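Local structure of endonuclease 2 (Arabidopsis thaliana, 4CXP) at residues Y244-L247 and A248-G251. The protein cleaves RNA and single-stranded DNA, and to a lesser extent double-stranded DNA, as a metal-dependent endonuclease that yields 5'-phosphorylated products. Numbering follows the deposited sequence.
Sequences YQRL and AQGG. With NAG (2-acetamido-2-deoxy-beta-D-glucopyranose), chain D.
The amide of Gln-249 is gripped through OE1 from both faces of its plane. From one face, Gln-245 NE2 gives Gln-249 OE1 a nearly straight hydrogen bond (3.0 Å, N-H...O 170°). From the opposite face, the hydrogen bond from Arg-246 NH1 to Gln-249 OE1 is more bent (2.9 Å, 142°). Each donor stands well out of the carbonyl plane, so neither lies on a lone pair of OE1. OE1 lies almost in the amide plane of Gln-245, but the two amide planes are nearly perpendicular (87°). At the edge of the Arg-246 guanidinium, OE1 sits somewhat out of plane. On the Tyr-244 ring, one face carries the acetamido group of an N-acetylglucosamine from a glycan attached to the protein. Its methyl C8 rides 3.4 Å above the ring centre, consistent with a CH-pi contact. Tyr-244 OH is hydrogen-bonded to Tyr-170 OH.

With CG opposite the backbone N and an extended chain, Gln-245 runs beside Gln-249 and brings NE2 to OE1. Arg-246 folds back at chi2 and chi3. Its NH1 also forms a salt bridge with Glu-212; NE and NH2 give hydrogen bonds to the carbonyls of His-126 and Tyr-209. The guanidinium is therefore fixed on several sides.

Backbone N-H groups of Ala-248 to Gly-251 give alpha-helical i to i+4 hydrogen bonds to the carbonyls of Tyr-244 to Leu-247, within helix 233-262. Leu-247 packs on helix 3-15 and Trp-1, a zinc ligand. Tyr-244 and Ala-248 touch helix 176-187, and Ala-248 and Gln-249 also touch helix 190-197.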
loop_
_atom_site.group_PDB
_atom_site.type_symbol
_atom_site.label_atom_id
_atom_site.label_comp_id
_atom_site.label_asym_id
_atom_site.label_seq_id
_atom_site.Cartn_x
_atom_site.Cartn_y
_atom_site.Cartn_z
ATOM N N TYR A 244 -0.147 -5.010 -10.277
ATOM C CA TYR A 244 1.082 -4.377 -10.746
ATOM C C TYR A 244 0.991 -2.848 -10.688
ATOM O O TYR A 244 1.904 -2.178 -10.224
ATOM C CB TYR A 244 1.398 -4.804 -12.162
ATOM C CG TYR A 244 1.825 -6.234 -12.409
ATOM C CD1 TYR A 244 2.427 -7.034 -11.452
ATOM C CD2 TYR A 244 1.685 -6.755 -13.685
ATOM C CE1 TYR A 244 2.875 -8.312 -11.767
ATOM C CE2 TYR A 244 2.144 -8.026 -14.012
ATOM C CZ TYR A 244 2.741 -8.787 -13.043
ATOM O OH TYR A 244 3.246 -10.046 -13.351
ATOM N N GLN A 245 -0.117 -2.313 -11.192
ATOM C CA GLN A 245 -0.330 -0.867 -11.208
ATOM C C GLN A 245 -0.243 -0.290 -9.797
ATOM O O GLN A 245 0.415 0.726 -9.579
ATOM C CB GLN A 245 -1.691 -0.562 -11.814
ATOM C CG GLN A 245 -2.027 0.926 -11.926
ATOM C CD GLN A 245 -3.513 1.141 -11.905
ATOM O OE1 GLN A 245 -4.220 0.732 -12.819
ATOM N NE2 GLN A 245 -4.001 1.746 -10.832
ATOM N N ARG A 246 -0.943 -0.904 -8.854
ATOM C CA ARG A 246 -0.985 -0.371 -7.506
ATOM C C ARG A 246 0.334 -0.479 -6.778
ATOM O O ARG A 246 0.697 0.418 -6.018
ATOM C CB ARG A 246 -2.099 -1.042 -6.699
ATOM C CG ARG A 246 -3.512 -0.826 -7.224
ATOM C CD ARG A 246 -3.906 0.634 -7.385
ATOM N NE ARG A 246 -4.187 1.244 -6.092
ATOM C CZ ARG A 246 -4.498 2.530 -5.935
ATOM N NH1 ARG A 246 -4.303 3.390 -6.924
ATOM N NH2 ARG A 246 -5.011 2.927 -4.785
ATOM N N LEU A 247 1.089 -1.558 -7.014
ATOM C CA LEU A 247 2.417 -1.684 -6.447
ATOM C C LEU A 247 3.364 -0.625 -7.014
ATOM O O LEU A 247 4.131 0.001 -6.286
ATOM C CB LEU A 247 2.973 -3.085 -6.673
ATOM C CG LEU A 247 2.229 -4.233 -5.994
ATOM C CD1 LEU A 247 2.789 -5.571 -6.463
ATOM C CD2 LEU A 247 2.259 -4.139 -4.482
ATOM N N ALA A 248 3.311 -0.429 -8.326
ATOM C CA ALA A 248 4.150 0.576 -8.974
ATOM C C ALA A 248 3.776 1.979 -8.490
ATOM O O ALA A 248 4.649 2.779 -8.179
ATOM C CB ALA A 248 4.026 0.462 -10.466
ATOM N N GLN A 249 2.480 2.282 -8.433
ATOM C CA GLN A 249 2.029 3.562 -7.923
ATOM C C GLN A 249 2.519 3.767 -6.492
ATOM O O GLN A 249 2.997 4.848 -6.140
ATOM C CB GLN A 249 0.509 3.652 -7.967
ATOM C CG GLN A 249 -0.052 3.958 -9.331
ATOM C CD GLN A 249 -1.565 3.927 -9.365
ATOM O OE1 GLN A 249 -2.183 3.010 -8.839
ATOM N NE2 GLN A 249 -2.170 4.916 -9.985
ATOM N N GLY A 250 2.371 2.749 -5.656
ATOM C CA GLY A 250 2.807 2.878 -4.282
ATOM C C GLY A 250 4.290 3.200 -4.170
ATOM O O GLY A 250 4.682 4.051 -3.381
ATOM N N GLY A 251 5.119 2.488 -4.925
ATOM C CA GLY A 251 6.541 2.731 -4.878
ATOM C C GLY A 251 6.927 4.112 -5.377
ATOM O O GLY A 251 7.751 4.805 -4.787
HETATM C C1 NAG D . 5.152 -4.813 -18.261
HETATM C C2 NAG D . 4.233 -5.841 -17.610
HETATM C C3 NAG D . 3.942 -6.966 -18.593
HETATM C C4 NAG D . 3.389 -6.395 -19.887
HETATM C C5 NAG D . 4.304 -5.297 -20.417
HETATM C C6 NAG D . 3.752 -4.594 -21.652
HETATM C C7 NAG D . 4.610 -5.776 -15.213
HETATM C C8 NAG D . 5.258 -6.390 -14.013
HETATM N N2 NAG D . 4.804 -6.359 -16.385
HETATM O O3 NAG D . 3.038 -7.884 -18.008
HETATM O O4 NAG D . 3.279 -7.449 -20.823
HETATM O O5 NAG D . 4.490 -4.313 -19.413
HETATM O O6 NAG D . 2.495 -4.025 -21.370
HETATM O O7 NAG D . 3.964 -4.724 -15.095
#